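Local structure of SxtG (Microseira wollei, 6U1R) at residues P55-L63 with Q258-D266; S118-V126 with A152-A160. The protein is an amidinotransferase of the saxitoxin biosynthetic pathway, probably transferring an amidino group to an acceptor amine through a cysteine-bound intermediate. One frame throughout, in Å; residues are numbered along the deposited sequence.

Interaction 1: P55-L63 with Q258-D266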
loop_
_atom_site.group_PDB
_atom_site.type_symbol
_atom_site.label_atom_id
_atom_site.label_comp_id
_atom_site.label_asym_id
_atom_site.label_seq_id
_atom_site.Cartn_x
_atom_site.Cartn_y
_atom_site.Cartn_z
ATOM N N PRO A 55 -3.172 -21.437 -1.442
ATOM C CA PRO A 55 -3.915 -22.080 -0.357
ATOM C C PRO A 55 -5.366 -21.589 -0.251
ATOM O O PRO A 55 -5.996 -21.961 0.741
ATOM C CB PRO A 55 -3.122 -21.666 0.883
ATOM C CG PRO A 55 -2.684 -20.279 0.555
ATOM C CD PRO A 55 -2.458 -20.247 -0.954
ATOM N N ILE A 56 -5.867 -20.818 -1.230
ATOM C CA ILE A 56 -7.199 -20.192 -1.159
ATOM C C ILE A 56 -8.209 -20.881 -2.073
ATOM O O ILE A 56 -9.294 -21.267 -1.630
ATOM C CB ILE A 56 -7.120 -18.687 -1.484
ATOM C CG1 ILE A 56 -6.320 -17.949 -0.412
ATOM C CG2 ILE A 56 -8.529 -18.084 -1.616
ATOM C CD1 ILE A 56 -5.946 -16.595 -0.839
ATOM N N ASN A 57 -7.918 -20.946 -3.375
ATOM C CA ASN A 57 -8.990 -21.122 -4.346
ATOM C C ASN A 57 -9.628 -22.502 -4.290
ATOM O O ASN A 57 -10.771 -22.660 -4.730
ATOM C CB ASN A 57 -8.466 -20.811 -5.726
ATOM C CG ASN A 57 -8.127 -19.349 -5.857
ATOM O OD1 ASN A 57 -8.855 -18.499 -5.329
ATOM N ND2 ASN A 57 -7.006 -19.043 -6.486
ATOM N N LYS A 58 -8.949 -23.498 -3.747
ATOM C CA LYS A 58 -9.621 -24.785 -3.621
ATOM C C LYS A 58 -10.888 -24.685 -2.775
ATOM O O LYS A 58 -11.776 -25.534 -2.899
ATOM C CB LYS A 58 -8.673 -25.834 -3.043
ATOM C CG LYS A 58 -8.301 -25.654 -1.593
ATOM C CD LYS A 58 -7.233 -26.687 -1.236
ATOM C CE LYS A 58 -6.877 -26.684 0.235
ATOM N NZ LYS A 58 -5.963 -27.848 0.531
ATOM N N TRP A 59 -11.013 -23.654 -1.945
ATOM C CA TRP A 59 -12.183 -23.505 -1.087
ATOM C C TRP A 59 -13.315 -22.732 -1.759
ATOM O O TRP A 59 -14.347 -22.481 -1.120
ATOM C CB TRP A 59 -11.767 -22.845 0.235
ATOM C CG TRP A 59 -10.769 -23.699 0.974
ATOM C CD1 TRP A 59 -9.463 -23.422 1.199
ATOM C CD2 TRP A 59 -11.011 -25.000 1.540
ATOM N NE1 TRP A 59 -8.864 -24.469 1.876
ATOM C CE2 TRP A 59 -9.796 -25.443 2.105
ATOM C CE3 TRP A 59 -12.138 -25.823 1.632
ATOM C CZ2 TRP A 59 -9.675 -26.676 2.753
ATOM C CZ3 TRP A 59 -12.017 -27.053 2.277
ATOM C CH2 TRP A 59 -10.792 -27.463 2.831
ATOM N N THR A 60 -13.161 -22.365 -3.026
ATOM C CA THR A 60 -14.266 -21.846 -3.811
ATOM C C THR A 60 -15.017 -22.952 -4.533
ATOM O O THR A 60 -15.887 -22.654 -5.355
ATOM C CB THR A 60 -13.765 -20.812 -4.823
ATOM O OG1 THR A 60 -12.880 -21.429 -5.775
ATOM C CG2 THR A 60 -13.038 -19.707 -4.108
ATOM N N PHE A 61 -14.715 -24.219 -4.232
ATOM C CA PHE A 61 -15.378 -25.340 -4.876
ATOM C C PHE A 61 -16.144 -26.160 -3.847
ATOM O O PHE A 61 -15.573 -26.529 -2.816
ATOM C CB PHE A 61 -14.352 -26.242 -5.585
ATOM C CG PHE A 61 -13.612 -25.556 -6.696
ATOM C CD1 PHE A 61 -14.153 -25.511 -7.964
ATOM C CD2 PHE A 61 -12.380 -24.950 -6.475
ATOM C CE1 PHE A 61 -13.479 -24.879 -8.999
ATOM C CE2 PHE A 61 -11.703 -24.309 -7.513
ATOM C CZ PHE A 61 -12.254 -24.280 -8.767
ATOM N N PRO A 62 -17.408 -26.494 -4.087
ATOM C CA PRO A 62 -18.049 -27.499 -3.233
ATOM C C PRO A 62 -17.304 -28.817 -3.374
ATOM O O PRO A 62 -16.708 -29.103 -4.415
ATOM C CB PRO A 62 -19.482 -27.581 -3.775
ATOM C CG PRO A 62 -19.385 -27.107 -5.192
ATOM C CD PRO A 62 -18.258 -26.103 -5.226
ATOM N N LEU A 63 -17.310 -29.607 -2.299
ATOM C CA LEU A 63 -16.492 -30.817 -2.272
ATOM C C LEU A 63 -16.682 -31.673 -3.521
ATOM O O LEU A 63 -15.727 -32.301 -3.995
ATOM C CB LEU A 63 -16.807 -31.636 -1.017
ATOM C CG LEU A 63 -16.156 -33.020 -0.938
ATOM C CD1 LEU A 63 -14.635 -32.926 -1.087
ATOM C CD2 LEU A 63 -16.533 -33.700 0.372
ATOM N N GLN A 258 -24.349 -16.930 3.347
ATOM C CA GLN A 258 -24.549 -18.361 3.524
ATOM C C GLN A 258 -23.791 -19.197 2.493
ATOM O O GLN A 258 -23.929 -20.424 2.494
ATOM C CB GLN A 258 -26.047 -18.678 3.449
ATOM C CG GLN A 258 -26.859 -18.034 4.581
ATOM C CD GLN A 258 -28.369 -18.120 4.357
ATOM O OE1 GLN A 258 -28.853 -18.145 3.219
ATOM N NE2 GLN A 258 -29.118 -18.153 5.447
ATOM N N CYS A 259 -23.014 -18.571 1.602
ATOM C CA CYS A 259 -22.258 -19.317 0.595
ATOM C C CYS A 259 -20.976 -19.847 1.220
ATOM O O CYS A 259 -20.127 -19.047 1.616
ATOM C CB CYS A 259 -21.896 -18.428 -0.591
ATOM S SG CYS A 259 -20.852 -19.277 -1.828
ATOM N N PRO A 260 -20.789 -21.167 1.330
ATOM C CA PRO A 260 -19.554 -21.673 1.955
ATOM C C PRO A 260 -18.297 -21.374 1.159
ATOM O O PRO A 260 -17.197 -21.415 1.737
ATOM C CB PRO A 260 -19.794 -23.197 2.037
ATOM C CG PRO A 260 -21.276 -23.367 1.895
ATOM C CD PRO A 260 -21.720 -22.256 0.995
ATOM N N GLU A 261 -18.438 -21.112 -0.140
ATOM C CA GLU A 261 -17.364 -20.814 -1.081
ATOM C C GLU A 261 -17.112 -19.305 -1.238
ATOM O O GLU A 261 -16.481 -18.897 -2.222
ATOM C CB GLU A 261 -17.710 -21.409 -2.454
ATOM C CG GLU A 261 -17.876 -22.939 -2.470
ATOM C CD GLU A 261 -19.263 -23.415 -2.079
ATOM O OE1 GLU A 261 -20.249 -22.731 -2.419
ATOM O OE2 GLU A 261 -19.372 -24.494 -1.460
ATOM N N ALA A 262 -17.628 -18.489 -0.316
ATOM C CA ALA A 262 -17.762 -17.054 -0.549
ATOM C C ALA A 262 -16.432 -16.422 -0.919
ATOM O O ALA A 262 -15.425 -16.595 -0.224
ATOM C CB ALA A 262 -18.338 -16.358 0.686
ATOM N N LEU A 263 -16.456 -15.643 -2.011
ATOM C CA LEU A 263 -15.292 -14.907 -2.487
ATOM C C LEU A 263 -15.845 -13.853 -3.453
ATOM O O LEU A 263 -16.239 -14.188 -4.573
ATOM C CB LEU A 263 -14.290 -15.840 -3.156
ATOM C CG LEU A 263 -12.965 -15.348 -3.752
ATOM C CD1 LEU A 263 -12.504 -14.016 -3.282
ATOM C CD2 LEU A 263 -11.882 -16.379 -3.434
ATOM N N HIS A 264 -15.942 -12.617 -2.967
ATOM C CA HIS A 264 -16.533 -11.460 -3.640
ATOM C C HIS A 264 -18.042 -11.431 -3.433
ATOM O O HIS A 264 -18.689 -12.478 -3.319
ATOM C CB HIS A 264 -16.160 -11.412 -5.132
ATOM C CG HIS A 264 -14.681 -11.428 -5.351
ATOM N ND1 HIS A 264 -14.090 -11.977 -6.469
ATOM C CD2 HIS A 264 -13.668 -10.993 -4.562
ATOM C CE1 HIS A 264 -12.775 -11.891 -6.353
ATOM N NE2 HIS A 264 -12.493 -11.278 -5.216
ATOM N N ILE A 265 -18.582 -10.219 -3.301
ATOM C CA ILE A 265 -19.976 -10.010 -2.910
ATOM C C ILE A 265 -20.892 -9.727 -4.106
ATOM O O ILE A 265 -22.128 -9.674 -3.935
ATOM C CB ILE A 265 -20.051 -8.871 -1.864
ATOM C CG1 ILE A 265 -21.293 -8.991 -0.955
ATOM C CG2 ILE A 265 -19.955 -7.470 -2.528
ATOM C CD1 ILE A 265 -21.282 -7.991 0.242
ATOM N N ASP A 266 -20.339 -9.562 -5.311
ATOM C CA ASP A 266 -21.119 -9.028 -6.419
ATOM C C ASP A 266 -21.839 -10.120 -7.232
ATOM O O ASP A 266 -22.243 -9.873 -8.376
ATOM C CB ASP A 266 -20.260 -8.091 -7.303
ATOM C CG ASP A 266 -18.919 -8.663 -7.758
ATOM O OD1 ASP A 266 -18.474 -9.717 -7.280
ATOM O OD2 ASP A 266 -18.272 -7.981 -8.622
#

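Interaction 2: S118-V126 with A152-A160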
loop_
_atom_site.group_PDB
_atom_site.type_symbol
_atom_site.label_atom_id
_atom_site.label_comp_id
_atom_site.label_asym_id
_atom_site.label_seq_id
_atom_site.Cartn_x
_atom_site.Cartn_y
_atom_site.Cartn_z
ATOM N N SER A 118 7.352 -15.712 -12.889
ATOM C CA SER A 118 7.407 -16.045 -11.468
ATOM C C SER A 118 7.840 -14.822 -10.650
ATOM O O SER A 118 8.389 -13.846 -11.176
ATOM C CB SER A 118 8.384 -17.198 -11.224
ATOM O OG SER A 118 9.700 -16.798 -11.564
ATOM N N PHE A 119 7.557 -14.870 -9.350
ATOM C CA PHE A 119 8.090 -13.876 -8.426
ATOM C C PHE A 119 8.162 -14.474 -7.021
ATOM O O PHE A 119 7.642 -15.554 -6.749
ATOM C CB PHE A 119 7.270 -12.574 -8.473
ATOM C CG PHE A 119 5.777 -12.754 -8.261
ATOM C CD1 PHE A 119 5.244 -12.783 -6.982
ATOM C CD2 PHE A 119 4.913 -12.873 -9.346
ATOM C CE1 PHE A 119 3.871 -12.909 -6.781
ATOM C CE2 PHE A 119 3.535 -13.015 -9.157
ATOM C CZ PHE A 119 3.013 -13.040 -7.876
ATOM N N SER A 120 8.830 -13.757 -6.123
ATOM C CA SER A 120 9.128 -14.327 -4.818
ATOM C C SER A 120 9.338 -13.202 -3.817
ATOM O O SER A 120 9.787 -12.111 -4.171
ATOM C CB SER A 120 10.385 -15.204 -4.879
ATOM O OG SER A 120 11.495 -14.414 -5.227
ATOM N N THR A 121 9.003 -13.490 -2.570
ATOM C CA THR A 121 9.299 -12.649 -1.428
ATOM C C THR A 121 10.334 -13.372 -0.571
ATOM O O THR A 121 10.697 -14.528 -0.855
ATOM C CB THR A 121 8.045 -12.378 -0.590
ATOM O OG1 THR A 121 7.693 -13.570 0.132
ATOM C CG2 THR A 121 6.859 -11.976 -1.463
ATOM N N PRO A 122 10.799 -12.752 0.508
ATOM C CA PRO A 122 11.742 -13.451 1.395
ATOM C C PRO A 122 11.157 -14.701 2.033
ATOM O O PRO A 122 11.917 -15.543 2.522
ATOM C CB PRO A 122 12.094 -12.380 2.442
ATOM C CG PRO A 122 11.940 -11.072 1.673
ATOM C CD PRO A 122 10.698 -11.321 0.822
ATOM N N ALA A 123 9.828 -14.869 2.019
ATOM C CA ALA A 123 9.176 -15.967 2.719
ATOM C C ALA A 123 8.497 -17.001 1.822
ATOM O O ALA A 123 8.180 -18.090 2.308
ATOM C CB ALA A 123 8.118 -15.413 3.685
ATOM N N TRP A 124 8.228 -16.691 0.555
ATOM C CA TRP A 124 7.465 -17.602 -0.297
ATOM C C TRP A 124 7.678 -17.221 -1.752
ATOM O O TRP A 124 8.144 -16.124 -2.063
ATOM C CB TRP A 124 5.962 -17.602 0.043
ATOM C CG TRP A 124 5.307 -16.239 0.096
ATOM C CD1 TRP A 124 5.053 -15.510 1.212
ATOM C CD2 TRP A 124 4.795 -15.470 -1.012
ATOM N NE1 TRP A 124 4.428 -14.327 0.879
ATOM C CE2 TRP A 124 4.256 -14.277 -0.479
ATOM C CE3 TRP A 124 4.747 -15.670 -2.393
ATOM C CZ2 TRP A 124 3.673 -13.298 -1.277
ATOM C CZ3 TRP A 124 4.183 -14.702 -3.186
ATOM C CH2 TRP A 124 3.639 -13.523 -2.623
ATOM N N GLN A 125 7.328 -18.143 -2.641
ATOM C CA GLN A 125 7.439 -17.894 -4.068
ATOM C C GLN A 125 6.265 -18.552 -4.784
ATOM O O GLN A 125 5.680 -19.523 -4.295
ATOM C CB GLN A 125 8.772 -18.413 -4.639
ATOM C CG GLN A 125 8.927 -19.900 -4.591
ATOM C CD GLN A 125 10.306 -20.345 -5.075
ATOM O OE1 GLN A 125 10.449 -20.913 -6.156
ATOM N NE2 GLN A 125 11.320 -20.063 -4.283
ATOM N N VAL A 126 5.918 -18.004 -5.949
ATOM C CA VAL A 126 4.878 -18.582 -6.790
ATOM C C VAL A 126 5.393 -18.638 -8.226
ATOM O O VAL A 126 6.355 -17.975 -8.593
ATOM C CB VAL A 126 3.547 -17.784 -6.722
ATOM C CG1 VAL A 126 2.978 -17.809 -5.307
ATOM C CG2 VAL A 126 3.754 -16.358 -7.202
ATOM N N ALA A 152 -5.234 -11.198 -0.374
ATOM C CA ALA A 152 -4.746 -12.399 0.318
ATOM C C ALA A 152 -4.131 -13.426 -0.625
ATOM O O ALA A 152 -3.345 -14.277 -0.175
ATOM C CB ALA A 152 -5.887 -13.056 1.102
ATOM N N ASP A 153 -4.465 -13.372 -1.913
ATOM C CA ASP A 153 -3.981 -14.364 -2.870
ATOM C C ASP A 153 -2.573 -13.992 -3.336
ATOM O O ASP A 153 -2.374 -13.002 -4.057
ATOM C CB ASP A 153 -4.963 -14.473 -4.032
ATOM C CG ASP A 153 -4.660 -15.653 -4.942
ATOM O OD1 ASP A 153 -3.465 -15.979 -5.095
ATOM O OD2 ASP A 153 -5.611 -16.245 -5.495
ATOM N N ARG A 154 -1.587 -14.789 -2.900
ATOM C CA ARG A 154 -0.192 -14.567 -3.259
ATOM C C ARG A 154 0.016 -14.392 -4.758
ATOM O O ARG A 154 0.841 -13.585 -5.173
ATOM C CB ARG A 154 0.659 -15.741 -2.760
ATOM C CG ARG A 154 0.808 -15.819 -1.254
ATOM C CD ARG A 154 1.374 -17.180 -0.877
ATOM N NE ARG A 154 1.740 -17.256 0.535
ATOM C CZ ARG A 154 1.894 -18.395 1.203
ATOM N NH1 ARG A 154 1.700 -19.570 0.586
ATOM N NH2 ARG A 154 2.253 -18.363 2.484
ATOM N N ASN A 155 -0.688 -15.164 -5.590
ATOM C CA ASN A 155 -0.455 -15.045 -7.026
ATOM C C ASN A 155 -0.905 -13.703 -7.583
ATOM O O ASN A 155 -0.541 -13.363 -8.713
ATOM C CB ASN A 155 -1.159 -16.172 -7.765
ATOM C CG ASN A 155 -0.577 -17.522 -7.442
ATOM O OD1 ASN A 155 -0.935 -18.124 -6.438
ATOM N ND2 ASN A 155 0.354 -18.000 -8.281
ATOM N N ARG A 156 -1.702 -12.945 -6.835
ATOM C CA ARG A 156 -2.199 -11.649 -7.287
ATOM C C ARG A 156 -1.422 -10.471 -6.698
ATOM O O ARG A 156 -1.846 -9.328 -6.847
ATOM C CB ARG A 156 -3.702 -11.552 -6.959
ATOM C CG ARG A 156 -4.483 -12.792 -7.400
ATOM C CD ARG A 156 -5.987 -12.616 -7.264
ATOM N NE ARG A 156 -6.539 -11.733 -8.290
ATOM C CZ ARG A 156 -7.838 -11.524 -8.473
ATOM N NH1 ARG A 156 -8.721 -12.134 -7.701
ATOM N NH2 ARG A 156 -8.248 -10.727 -9.455
ATOM N N TYR A 157 -0.249 -10.728 -6.106
ATOM C CA TYR A 157 0.534 -9.713 -5.398
ATOM C C TYR A 157 0.878 -8.515 -6.274
ATOM O O TYR A 157 1.024 -7.392 -5.769
ATOM C CB TYR A 157 1.837 -10.344 -4.922
ATOM C CG TYR A 157 2.398 -9.889 -3.586
ATOM C CD1 TYR A 157 1.647 -9.966 -2.426
ATOM C CD2 TYR A 157 3.715 -9.477 -3.486
ATOM C CE1 TYR A 157 2.194 -9.612 -1.205
ATOM C CE2 TYR A 157 4.271 -9.128 -2.293
ATOM C CZ TYR A 157 3.515 -9.208 -1.146
ATOM O OH TYR A 157 4.125 -8.844 0.039
ATOM N N PHE A 158 1.083 -8.739 -7.569
ATOM C CA PHE A 158 1.504 -7.696 -8.494
ATOM C C PHE A 158 0.446 -7.420 -9.553
ATOM O O PHE A 158 0.757 -6.899 -10.633
ATOM C CB PHE A 158 2.838 -8.076 -9.141
ATOM C CG PHE A 158 3.977 -8.092 -8.168
ATOM C CD1 PHE A 158 4.446 -6.907 -7.638
ATOM C CD2 PHE A 158 4.551 -9.286 -7.747
ATOM C CE1 PHE A 158 5.477 -6.885 -6.723
ATOM C CE2 PHE A 158 5.587 -9.267 -6.811
ATOM C CZ PHE A 158 6.045 -8.071 -6.305
ATOM N N GLU A 159 -0.805 -7.731 -9.260
ATOM C CA GLU A 159 -1.818 -7.552 -10.278
ATOM C C GLU A 159 -2.074 -6.084 -10.585
ATOM O O GLU A 159 -2.591 -5.783 -11.666
ATOM C CB GLU A 159 -3.108 -8.244 -9.855
ATOM C CG GLU A 159 -4.049 -8.472 -11.000
ATOM C CD GLU A 159 -5.071 -9.551 -10.698
ATOM O OE1 GLU A 159 -4.683 -10.628 -10.187
ATOM O OE2 GLU A 159 -6.287 -9.337 -10.943
ATOM N N ALA A 160 -1.728 -5.152 -9.686
ATOM C CA ALA A 160 -1.954 -3.752 -10.028
ATOM C C ALA A 160 -1.055 -3.263 -11.159
ATOM O O ALA A 160 -1.325 -2.199 -11.723
ATOM C CB ALA A 160 -1.756 -2.850 -8.806
#

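Interaction 1: P55-L63 with Q258-D266
Glu261 lies against the backbone of Thr60, its CG 3.5 Å from Thr60 O and its CB close to the CA of the same residue. No hydrogen bond crosses this contact; the nearest equivalent is a CA-H...O interaction, in which Glu261 CA approaches Trp59 O at 3.4 Å with an angle of 148° at the hydrogen. A bend at chi2 (85°) turns the carboxylate of Glu261 toward the start of Pro62, whose CB is 3.9 Å from Glu261 OE2. With CG anti to the backbone N (chi1 -180°), Leu263 brings its CD2 methyl to Thr60 CG2 at 3.6 Å and, more loosely, to Ile56 CG2 at 4.2 Å, the Ile56 and Leu263 side chains crossing at about a right angle. In the alpha/beta propeller of the amidinotransferase family, this joins the end of helix 53-57 and the turn after it to the loop between strands 251-255 and 269-273, which carries His264, a predicted catalytic residue bonded through NE2 to Asp215. Leu263 CD1 also lies over one face of the His264 ring, toward its rim. Behind the first shell, Asn57 O accepts from both Thr60 OG1, at 2.7 Å and on a lone pair, and Thr60 N; the OG1 bond helps fix the threonine chi1. Glu261 sits in a type I turn from Cys259 to Ala262, and Pro260 O accepts from His232 NE2.

Interaction 2: S118-V126 with A152-A160
Arg154 lies over one face of the Trp124 indole, and the edge of the indole's six-membered ring meets the face of Tyr157 in a T-shaped pair, centroids 5.1 Å apart. The arginine chain, extended from CG to NE, runs across the indole: its CG stands 3.7 Å from the centroid of the six-membered ring, almost on the normal, and its guanidinium lies over the five-membered ring with CZ 4.5 Å from that centroid, the planes 29° apart, a cation-pi stack. On the other face is Thr121 OG1, which accepts from Ala123 N in an ST turn at the tip of the 119-126 hairpin.

Phe119 is the second centre. Its chi1 of 53° sets CG between the backbone N and the carbonyl carbon, and the ring edge then meets the backbone oxygens of the 3-10 turn, with CE1 3.5 Å from Arg154 O. Phe158 presents its own edge to one Phe119 face (planes at 89°), and Val126 CG2 lies over the opposite face. Val126 CB also packs on Asn155 ND2, at 3.6 Å, which bonds Ser128 O and Thr76 O.

Ser120 pairs with Ser120 of the second subunit. Trp124 NE1 bonds Gln184 O. With no hydrogen bond across, the fit depends on shape and on aromatic faces and edges, while Arg154 NH2, hydrogen-bonded to Leu185 O and salt-bridged to Asp187, holds over the indole a charge probably partly balanced by that aspartate.

Interactions 1 and 2 have centres 20 Å apart yet touch directly. Asn57 ND2 approaches Asp153 OD2 at 3.3 Å, probably as a hydrogen bond, beside its bond to Ala52 O, and Ile56 CD1 packs on Ala152 O at 3.5 Å, so helix 53-57 bridges the two. Both segments of interaction 2 fall, in sequence, between those of interaction 1. The latter lies nearer the predicted active site: the Leu263 side chain is about 4 Å from that of Asp215 and about 9 Å from that of Cys368, whereas in interaction 2 the side chain of Tyr157 is about 10 Å from that of Asp215. Interaction 2 instead faces the second subunit, whose Trp161 packs on Thr121.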